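Local coordinates for DUF1214 domain-containing protein (Burkholderia cenocepacia, PDB 6ANS) that is of unknown function but belongs to the DUF1214 family and binds a sodium ion in the crystal, at residues 298-310 / 321-333. Residues are numbered along the deposited sequence; the frame is centred on the assembly and turned at random.
Sequences VPDCDFWNVQLNN and FDICVNKHSARPN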
ATOM      1  N   VAL A 298      -0.648 -24.084 -30.030  1.00 47.51           N
ATOM      2  CA  VAL A 298      -0.647 -23.785 -28.602  1.00 46.63           C
ATOM      3  C   VAL A 298      -0.351 -25.082 -27.855  1.00 49.21           C
ATOM      4  O   VAL A 298      -1.115 -26.048 -27.978  1.00 54.13           O
ATOM      5  CB  VAL A 298      -1.976 -23.169 -28.142  1.00 45.70           C
ATOM      6  CG1 VAL A 298      -1.924 -22.875 -26.650  1.00 40.09           C
ATOM      7  CG2 VAL A 298      -2.259 -21.905 -28.925  1.00 45.83           C
ATOM      8  N   PRO A 299       0.724 -25.152 -27.079  1.00 53.59           N
ATOM      9  CA  PRO A 299       1.039 -26.398 -26.375  1.00 52.83           C
ATOM     10  C   PRO A 299       0.045 -26.672 -25.260  1.00 54.75           C
ATOM     11  O   PRO A 299      -0.616 -25.771 -24.735  1.00 50.66           O
ATOM     12  CB  PRO A 299       2.437 -26.141 -25.806  1.00 48.25           C
ATOM     13  CG  PRO A 299       2.489 -24.650 -25.622  1.00 46.01           C
ATOM     14  CD  PRO A 299       1.664 -24.066 -26.748  1.00 47.06           C
ATOM     15  N   ASP A 300      -0.055 -27.952 -24.903  1.00 58.36           N
ATOM     16  CA  ASP A 300      -0.749 -28.330 -23.678  1.00 59.10           C
ATOM     17  C   ASP A 300      -0.102 -27.625 -22.496  1.00 46.11           C
ATOM     18  O   ASP A 300       1.095 -27.786 -22.246  1.00 48.61           O
ATOM     19  CB  ASP A 300      -0.702 -29.847 -23.479  1.00 62.01           C
ATOM     20  CG  ASP A 300      -1.664 -30.592 -24.392  1.00 75.15           C
ATOM     21  OD1 ASP A 300      -2.694 -29.999 -24.790  1.00 80.15           O
ATOM     22  OD2 ASP A 300      -1.397 -31.775 -24.699  1.00 74.85           O
ATOM     23  N   CYS A 301      -0.884 -26.836 -21.773  1.00 44.01           N
ATOM     24  CA  CYS A 301      -0.328 -26.111 -20.642  1.00 45.27           C
ATOM     25  C   CYS A 301      -1.451 -25.747 -19.689  1.00 47.79           C
ATOM     26  O   CYS A 301      -2.634 -25.801 -20.035  1.00 50.51           O
ATOM     27  CB  CYS A 301       0.421 -24.857 -21.105  1.00 46.99           C
ATOM     28  SG  CYS A 301      -0.635 -23.672 -21.975  1.00 47.98           S
ATOM     29  N   ASP A 302      -1.050 -25.351 -18.482  1.00 46.63           N
ATOM     30  CA  ASP A 302      -2.005 -24.933 -17.465  1.00 48.59           C
ATOM     31  C   ASP A 302      -2.395 -23.472 -17.628  1.00 47.78           C
ATOM     32  O   ASP A 302      -3.508 -23.087 -17.256  1.00 41.32           O
ATOM     33  CB  ASP A 302      -1.425 -25.200 -16.071  1.00 47.54           C
ATOM     34  CG  ASP A 302      -1.059 -26.671 -15.870  1.00 52.40           C
ATOM     35  OD1 ASP A 302      -1.874 -27.535 -16.254  1.00 55.56           O
ATOM     36  OD2 ASP A 302       0.022 -26.971 -15.335  1.00 53.52           O
ATOM     37  N   PHE A 303      -1.514 -22.659 -18.203  1.00 45.51           N
ATOM     38  CA  PHE A 303      -1.777 -21.238 -18.364  1.00 40.98           C
ATOM     39  C   PHE A 303      -0.737 -20.681 -19.321  1.00 41.59           C
ATOM     40  O   PHE A 303       0.367 -21.220 -19.436  1.00 45.35           O
ATOM     41  CB  PHE A 303      -1.735 -20.506 -17.015  1.00 37.34           C
ATOM     42  CG  PHE A 303      -2.016 -19.036 -17.102  1.00 37.14           C
ATOM     43  CD1 PHE A 303      -3.314 -18.564 -17.053  1.00 42.53           C
ATOM     44  CD2 PHE A 303      -0.978 -18.116 -17.199  1.00 37.69           C
ATOM     45  CE1 PHE A 303      -3.583 -17.198 -17.119  1.00 38.24           C
ATOM     46  CE2 PHE A 303      -1.236 -16.751 -17.272  1.00 32.79           C
ATOM     47  CZ  PHE A 303      -2.540 -16.292 -17.227  1.00 34.52           C
ATOM     48  N   TRP A 304      -1.120 -19.633 -20.042  1.00 38.24           N
ATOM     49  CA  TRP A 304      -0.169 -18.862 -20.822  1.00 38.57           C
ATOM     50  C   TRP A 304      -0.704 -17.445 -20.931  1.00 37.56           C
ATOM     51  O   TRP A 304      -1.913 -17.224 -20.844  1.00 35.49           O
ATOM     52  CB  TRP A 304       0.071 -19.486 -22.207  1.00 33.17           C
ATOM     53  CG  TRP A 304      -1.037 -19.306 -23.228  1.00 32.60           C
ATOM     54  CD1 TRP A 304      -2.019 -20.206 -23.540  1.00 42.61           C
ATOM     55  CD2 TRP A 304      -1.223 -18.194 -24.114  1.00 32.51           C
ATOM     56  NE1 TRP A 304      -2.823 -19.708 -24.537  1.00 39.51           N
ATOM     57  CE2 TRP A 304      -2.353 -18.476 -24.910  1.00 38.57           C
ATOM     58  CE3 TRP A 304      -0.551 -16.981 -24.305  1.00 35.29           C
ATOM     59  CZ2 TRP A 304      -2.828 -17.589 -25.873  1.00 38.31           C
ATOM     60  CZ3 TRP A 304      -1.031 -16.098 -25.262  1.00 32.63           C
ATOM     61  CH2 TRP A 304      -2.151 -16.411 -26.037  1.00 38.39           C
ATOM     62  N   ASN A 305       0.198 -16.485 -21.099  1.00 26.65           N
ATOM     63  CA  ASN A 305      -0.248 -15.133 -21.389  1.00 26.24           C
ATOM     64  C   ASN A 305       0.888 -14.382 -22.061  1.00 28.45           C
ATOM     65  O   ASN A 305       2.004 -14.889 -22.204  1.00 30.36           O
ATOM     66  CB  ASN A 305      -0.765 -14.410 -20.128  1.00 25.36           C
ATOM     67  CG  ASN A 305       0.342 -14.030 -19.115  1.00 32.69           C
ATOM     68  OD1 ASN A 305       1.520 -14.406 -19.233  1.00 31.89           O
ATOM     69  ND2 ASN A 305      -0.074 -13.321 -18.072  1.00 26.44           N
ATOM     70  N   VAL A 306       0.571 -13.167 -22.494  1.00 25.82           N
ATOM     71  CA  VAL A 306       1.552 -12.232 -23.020  1.00 29.90           C
ATOM     72  C   VAL A 306       1.124 -10.837 -22.577  1.00 34.68           C
ATOM     73  O   VAL A 306      -0.068 -10.510 -22.583  1.00 37.05           O
ATOM     74  CB  VAL A 306       1.678 -12.340 -24.553  1.00 26.68           C
ATOM     75  CG1 VAL A 306       0.324 -12.108 -25.229  1.00 29.39           C
ATOM     76  CG2 VAL A 306       2.744 -11.372 -25.070  1.00 26.57           C
ATOM     77  N   GLN A 307       2.089 -10.024 -22.153  1.00 28.16           N
ATOM     78  CA  GLN A 307       1.779  -8.721 -21.596  1.00 23.77           C
ATOM     79  C   GLN A 307       2.674  -7.661 -22.215  1.00 24.54           C
ATOM     80  O   GLN A 307       3.822  -7.933 -22.578  1.00 28.01           O
ATOM     81  CB  GLN A 307       1.966  -8.707 -20.080  1.00 25.78           C
ATOM     82  CG  GLN A 307       3.425  -8.942 -19.648  1.00 24.22           C
ATOM     83  CD  GLN A 307       3.579  -8.976 -18.140  1.00 26.70           C
ATOM     84  OE1 GLN A 307       3.290  -9.990 -17.511  1.00 27.22           O
ATOM     85  NE2 GLN A 307       4.037  -7.864 -17.553  1.00 20.93           N
ATOM     86  N   LEU A 308       2.151  -6.440 -22.293  1.00 23.96           N
ATOM     87  CA  LEU A 308       2.900  -5.307 -22.807  1.00 24.17           C
ATOM     88  C   LEU A 308       3.332  -4.435 -21.629  1.00 29.99           C
ATOM     89  O   LEU A 308       2.534  -4.180 -20.724  1.00 27.62           O
ATOM     90  CB  LEU A 308       2.060  -4.517 -23.809  1.00 29.30           C
ATOM     91  CG  LEU A 308       2.884  -3.716 -24.831  1.00 30.95           C
ATOM     92  CD1 LEU A 308       3.664  -4.682 -25.734  1.00 31.19           C
ATOM     93  CD2 LEU A 308       2.002  -2.779 -25.660  1.00 26.83           C
ATOM     94  N   ASN A 309       4.605  -4.025 -21.626  1.00 28.84           N
ATOM     95  CA  ASN A 309       5.217  -3.267 -20.536  1.00 28.85           C
ATOM     96  C   ASN A 309       5.840  -1.980 -21.056  1.00 28.55           C
ATOM     97  O   ASN A 309       6.112  -1.843 -22.249  1.00 27.55           O
ATOM     98  CB  ASN A 309       6.345  -4.043 -19.818  1.00 21.95           C
ATOM     99  CG  ASN A 309       5.960  -5.477 -19.474  1.00 28.97           C
ATOM    100  OD1 ASN A 309       4.809  -5.763 -19.135  1.00 27.07           O
ATOM    101  ND2 ASN A 309       6.947  -6.377 -19.504  1.00 26.64           N
ATOM    102  N   ASN A 310       6.141  -1.058 -20.133  1.00 26.05           N
ATOM    103  CA  ASN A 310       7.003   0.058 -20.500  1.00 24.02           C
ATOM    104  C   ASN A 310       8.469  -0.376 -20.431  1.00 24.93           C
ATOM    105  O   ASN A 310       8.787  -1.542 -20.177  1.00 27.13           O
ATOM    106  CB  ASN A 310       6.721   1.284 -19.628  1.00 23.08           C
ATOM    107  CG  ASN A 310       7.063   1.084 -18.162  1.00 26.41           C
ATOM    108  OD1 ASN A 310       7.704   0.102 -17.753  1.00 26.96           O
ATOM    109  ND2 ASN A 310       6.624   2.033 -17.352  1.00 22.07           N
ATOM    110  N   PHE A 321      -6.325  -0.183 -19.863  1.00 29.32           N
ATOM    111  CA  PHE A 321      -5.926  -0.525 -21.216  1.00 29.82           C
ATOM    112  C   PHE A 321      -5.854  -2.039 -21.319  1.00 32.10           C
ATOM    113  O   PHE A 321      -5.545  -2.722 -20.337  1.00 31.15           O
ATOM    114  CB  PHE A 321      -4.562   0.104 -21.594  1.00 35.36           C
ATOM    115  CG  PHE A 321      -4.517   1.604 -21.467  1.00 37.83           C
ATOM    116  CD1 PHE A 321      -5.053   2.415 -22.454  1.00 39.51           C
ATOM    117  CD2 PHE A 321      -3.901   2.199 -20.374  1.00 36.39           C
ATOM    118  CE1 PHE A 321      -5.000   3.808 -22.338  1.00 45.76           C
ATOM    119  CE2 PHE A 321      -3.839   3.584 -20.251  1.00 37.00           C
ATOM    120  CZ  PHE A 321      -4.389   4.392 -21.233  1.00 42.44           C
ATOM    121  N   ASP A 322      -6.144  -2.557 -22.513  1.00 30.16           N
ATOM    122  CA  ASP A 322      -6.041  -3.989 -22.798  1.00 31.69           C
ATOM    123  C   ASP A 322      -4.591  -4.285 -23.169  1.00 34.03           C
ATOM    124  O   ASP A 322      -4.192  -4.167 -24.328  1.00 34.63           O
ATOM    125  CB  ASP A 322      -6.995  -4.385 -23.922  1.00 34.14           C
ATOM    126  CG  ASP A 322      -8.441  -4.053 -23.602  1.00 46.71           C
ATOM    127  OD1 ASP A 322      -8.857  -4.274 -22.447  1.00 56.00           O
ATOM    128  OD2 ASP A 322      -9.159  -3.550 -24.494  1.00 56.38           O
ATOM    129  N   ILE A 323      -3.787  -4.681 -22.178  1.00 28.65           N
ATOM    130  CA  ILE A 323      -2.349  -4.793 -22.396  1.00 30.58           C
ATOM    131  C   ILE A 323      -1.858  -6.180 -22.000  1.00 36.16           C
ATOM    132  O   ILE A 323      -0.647  -6.431 -21.922  1.00 34.82           O
ATOM    133  CB  ILE A 323      -1.591  -3.671 -21.655  1.00 30.93           C
ATOM    134  CG1 ILE A 323      -1.909  -3.667 -20.152  1.00 25.01           C
ATOM    135  CG2 ILE A 323      -1.958  -2.299 -22.278  1.00 25.95           C
ATOM    136  CD1 ILE A 323      -0.963  -4.513 -19.302  1.00 30.48           C
ATOM    137  N   CYS A 324      -2.795  -7.092 -21.768  1.00 28.96           N
ATOM    138  CA  CYS A 324      -2.490  -8.482 -21.455  1.00 38.02           C
ATOM    139  C   CYS A 324      -3.556  -9.371 -22.086  1.00 39.50           C
ATOM    140  O   CYS A 324      -4.752  -9.098 -21.969  1.00 39.56           O
ATOM    141  CB  CYS A 324      -2.442  -8.738 -19.945  1.00 37.71           C
ATOM    142  SG  CYS A 324      -1.815 -10.391 -19.530  1.00 40.87           S
ATOM    143  N   VAL A 325      -3.111 -10.442 -22.725  1.00 40.02           N
ATOM    144  CA  VAL A 325      -3.968 -11.443 -23.347  1.00 42.83           C
ATOM    145  C   VAL A 325      -3.522 -12.809 -22.842  1.00 40.17           C
ATOM    146  O   VAL A 325      -2.317 -13.074 -22.753  1.00 35.82           O
ATOM    147  CB  VAL A 325      -3.883 -11.350 -24.884  1.00 45.50           C
ATOM    148  CG1 VAL A 325      -4.236 -12.642 -25.511  1.00 49.32           C
ATOM    149  CG2 VAL A 325      -4.830 -10.273 -25.383  1.00 45.09           C
ATOM    150  N   ASN A 326      -4.482 -13.656 -22.454  1.00 32.67           N
ATOM    151  CA  ASN A 326      -4.102 -14.951 -21.885  1.00 31.36           C
ATOM    152  C   ASN A 326      -4.912 -16.123 -22.435  1.00 32.41           C
ATOM    153  O   ASN A 326      -5.724 -15.960 -23.349  1.00 38.33           O
ATOM    154  CB  ASN A 326      -4.177 -14.911 -20.347  1.00 27.47           C
ATOM    155  CG  ASN A 326      -5.597 -14.752 -19.815  1.00 34.94           C
ATOM    156  OD1 ASN A 326      -6.558 -15.221 -20.419  1.00 37.74           O
ATOM    157  ND2 ASN A 326      -5.727 -14.107 -18.658  1.00 37.83           N
ATOM    158  N   LYS A 327      -4.690 -17.313 -21.865  1.00 33.66           N
ATOM    159  CA  LYS A 327      -5.349 -18.525 -22.334  1.00 38.20           C
ATOM    160  C   LYS A 327      -6.872 -18.386 -22.312  1.00 39.44           C
ATOM    161  O   LYS A 327      -7.562 -18.966 -23.155  1.00 32.46           O
ATOM    162  CB  LYS A 327      -4.895 -19.710 -21.478  1.00 44.46           C
ATOM    163  CG  LYS A 327      -5.665 -20.988 -21.732  1.00 46.73           C
ATOM    164  CD  LYS A 327      -4.998 -22.194 -21.096  1.00 54.84           C
ATOM    165  CE  LYS A 327      -5.711 -23.479 -21.526  1.00 62.61           C
ATOM    166  NZ  LYS A 327      -5.035 -24.712 -21.042  1.00 68.13           N
ATOM    167  N   HIS A 328      -7.402 -17.605 -21.373  1.00 39.45           N
ATOM    168  CA  HIS A 328      -8.837 -17.381 -21.229  1.00 39.59           C
ATOM    169  C   HIS A 328      -9.382 -16.388 -22.242  1.00 34.93           C
ATOM    170  O   HIS A 328     -10.540 -16.508 -22.654  1.00 40.85           O
ATOM    171  CB  HIS A 328      -9.135 -16.873 -19.812  1.00 46.67           C
ATOM    172  CG  HIS A 328     -10.508 -16.282 -19.647  1.00 61.78           C
ATOM    173  ND1 HIS A 328     -11.640 -17.047 -19.459  1.00 61.05           N
ATOM    174  CD2 HIS A 328     -10.925 -14.990 -19.644  1.00 61.19           C
ATOM    175  CE1 HIS A 328     -12.692 -16.254 -19.342  1.00 64.54           C
ATOM    176  NE2 HIS A 328     -12.286 -15.003 -19.455  1.00 63.04           N
ATOM    177  N   SER A 329      -8.600 -15.376 -22.613  1.00 37.01           N
ATOM    178  CA  SER A 329      -9.106 -14.308 -23.457  1.00 40.09           C
ATOM    179  C   SER A 329      -8.634 -14.352 -24.906  1.00 36.45           C
ATOM    180  O   SER A 329      -9.281 -13.735 -25.757  1.00 39.00           O
ATOM    181  CB  SER A 329      -8.730 -12.952 -22.846  1.00 40.77           C
ATOM    182  OG  SER A 329      -7.329 -12.792 -22.868  1.00 36.71           O
ATOM    183  N   ALA A 330      -7.549 -15.061 -25.216  1.00 33.98           N
ATOM    184  CA  ALA A 330      -7.058 -15.126 -26.592  1.00 38.85           C
ATOM    185  C   ALA A 330      -7.906 -16.086 -27.414  1.00 38.04           C
ATOM    186  O   ALA A 330      -7.972 -17.278 -27.101  1.00 44.61           O
ATOM    187  CB  ALA A 330      -5.597 -15.563 -26.615  1.00 39.14           C
ATOM    188  N   ARG A 331      -8.510 -15.584 -28.491  1.00 34.43           N
ATOM    189  CA  ARG A 331      -9.233 -16.426 -29.443  1.00 39.33           C
ATOM    190  C   ARG A 331      -8.245 -17.060 -30.417  1.00 44.42           C
ATOM    191  O   ARG A 331      -7.403 -16.353 -30.979  1.00 39.22           O
ATOM    192  CB  ARG A 331     -10.269 -15.620 -30.238  1.00 44.33           C
ATOM    193  CG  ARG A 331     -11.266 -14.802 -29.424  1.00 48.21           C
ATOM    194  CD  ARG A 331     -12.290 -15.621 -28.659  1.00 39.27           C
ATOM    195  NE  ARG A 331     -13.097 -16.533 -29.475  1.00 41.17           N
ATOM    196  CZ  ARG A 331     -14.032 -17.328 -28.959  1.00 42.45           C
ATOM    197  NH1 ARG A 331     -14.251 -17.296 -27.657  1.00 42.06           N
ATOM    198  NH2 ARG A 331     -14.728 -18.157 -29.723  1.00 44.26           N
ATOM    199  N   PRO A 332      -8.293 -18.371 -30.627  1.00 44.31           N
ATOM    200  CA  PRO A 332      -7.385 -18.991 -31.593  1.00 42.78           C
ATOM    201  C   PRO A 332      -7.827 -18.715 -33.023  1.00 45.69           C
ATOM    202  O   PRO A 332      -8.976 -18.360 -33.297  1.00 53.02           O
ATOM    203  CB  PRO A 332      -7.502 -20.486 -31.271  1.00 44.31           C
ATOM    204  CG  PRO A 332      -8.924 -20.634 -30.807  1.00 39.56           C
ATOM    205  CD  PRO A 332      -9.212 -19.355 -30.024  1.00 44.89           C
ATOM    206  N   ASN A 333      -6.883 -18.882 -33.945  1.00 38.62           N
ATOM    207  CA  ASN A 333      -7.206 -18.905 -35.361  1.00 40.40           C
ATOM    208  C   ASN A 333      -7.842 -20.247 -35.727  1.00 44.58           C
ATOM    209  O   ASN A 333      -7.861 -21.190 -34.934  1.00 44.69           O
ATOM    210  CB  ASN A 333      -5.954 -18.663 -36.203  1.00 45.50           C
ATOM    211  CG  ASN A 333      -5.258 -17.348 -35.866  1.00 46.06           C
ATOM    212  OD1 ASN A 333      -5.888 -16.293 -35.770  1.00 47.69           O
ATOM    213  ND2 ASN A 333      -3.953 -17.416 -35.663  1.00 41.32           N
TER
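K327 lies fully extended beside the N-terminal end of strand 303-309, from W304 to C301. Its CB rests 3.6 Å from CD1 of the W304 indole, with CA over one face of the ring; CG still grazes CD1 and NE1, CD passes D302 O and F303 CA, CE nears C301 O, and NZ ends 2.8 Å from C301 O in a weak hydrogen bond. With CG anti to the backbone N (chi1 171°), the chain heads from the indole toward this carbonyl. A330 CB meets W304 CZ2 obliquely at 3.5 Å, and W365 stacks on the same indole. The two strands are an antiparallel pair, 324-326 forming an outer strand of a four-stranded sheet within the chain. V306 and V325 make the hydrogen-bonded pair, N to O in both directions; L308 N to I323 O (2.8 Å) and K327 N to W304 O (3.0 Å) continue the register at either end. On the N305 face, N326 CB packs 3.5 Å from N305 CB and 3.8 Å from F303 CZ, the N326 amide turned 63° from the phenyl plane. D108 OD2 accepts from ND2 of both asparagines, and R366 donates to N305 OD1. N326 OD1 accepts from S329 N in an Asx motif.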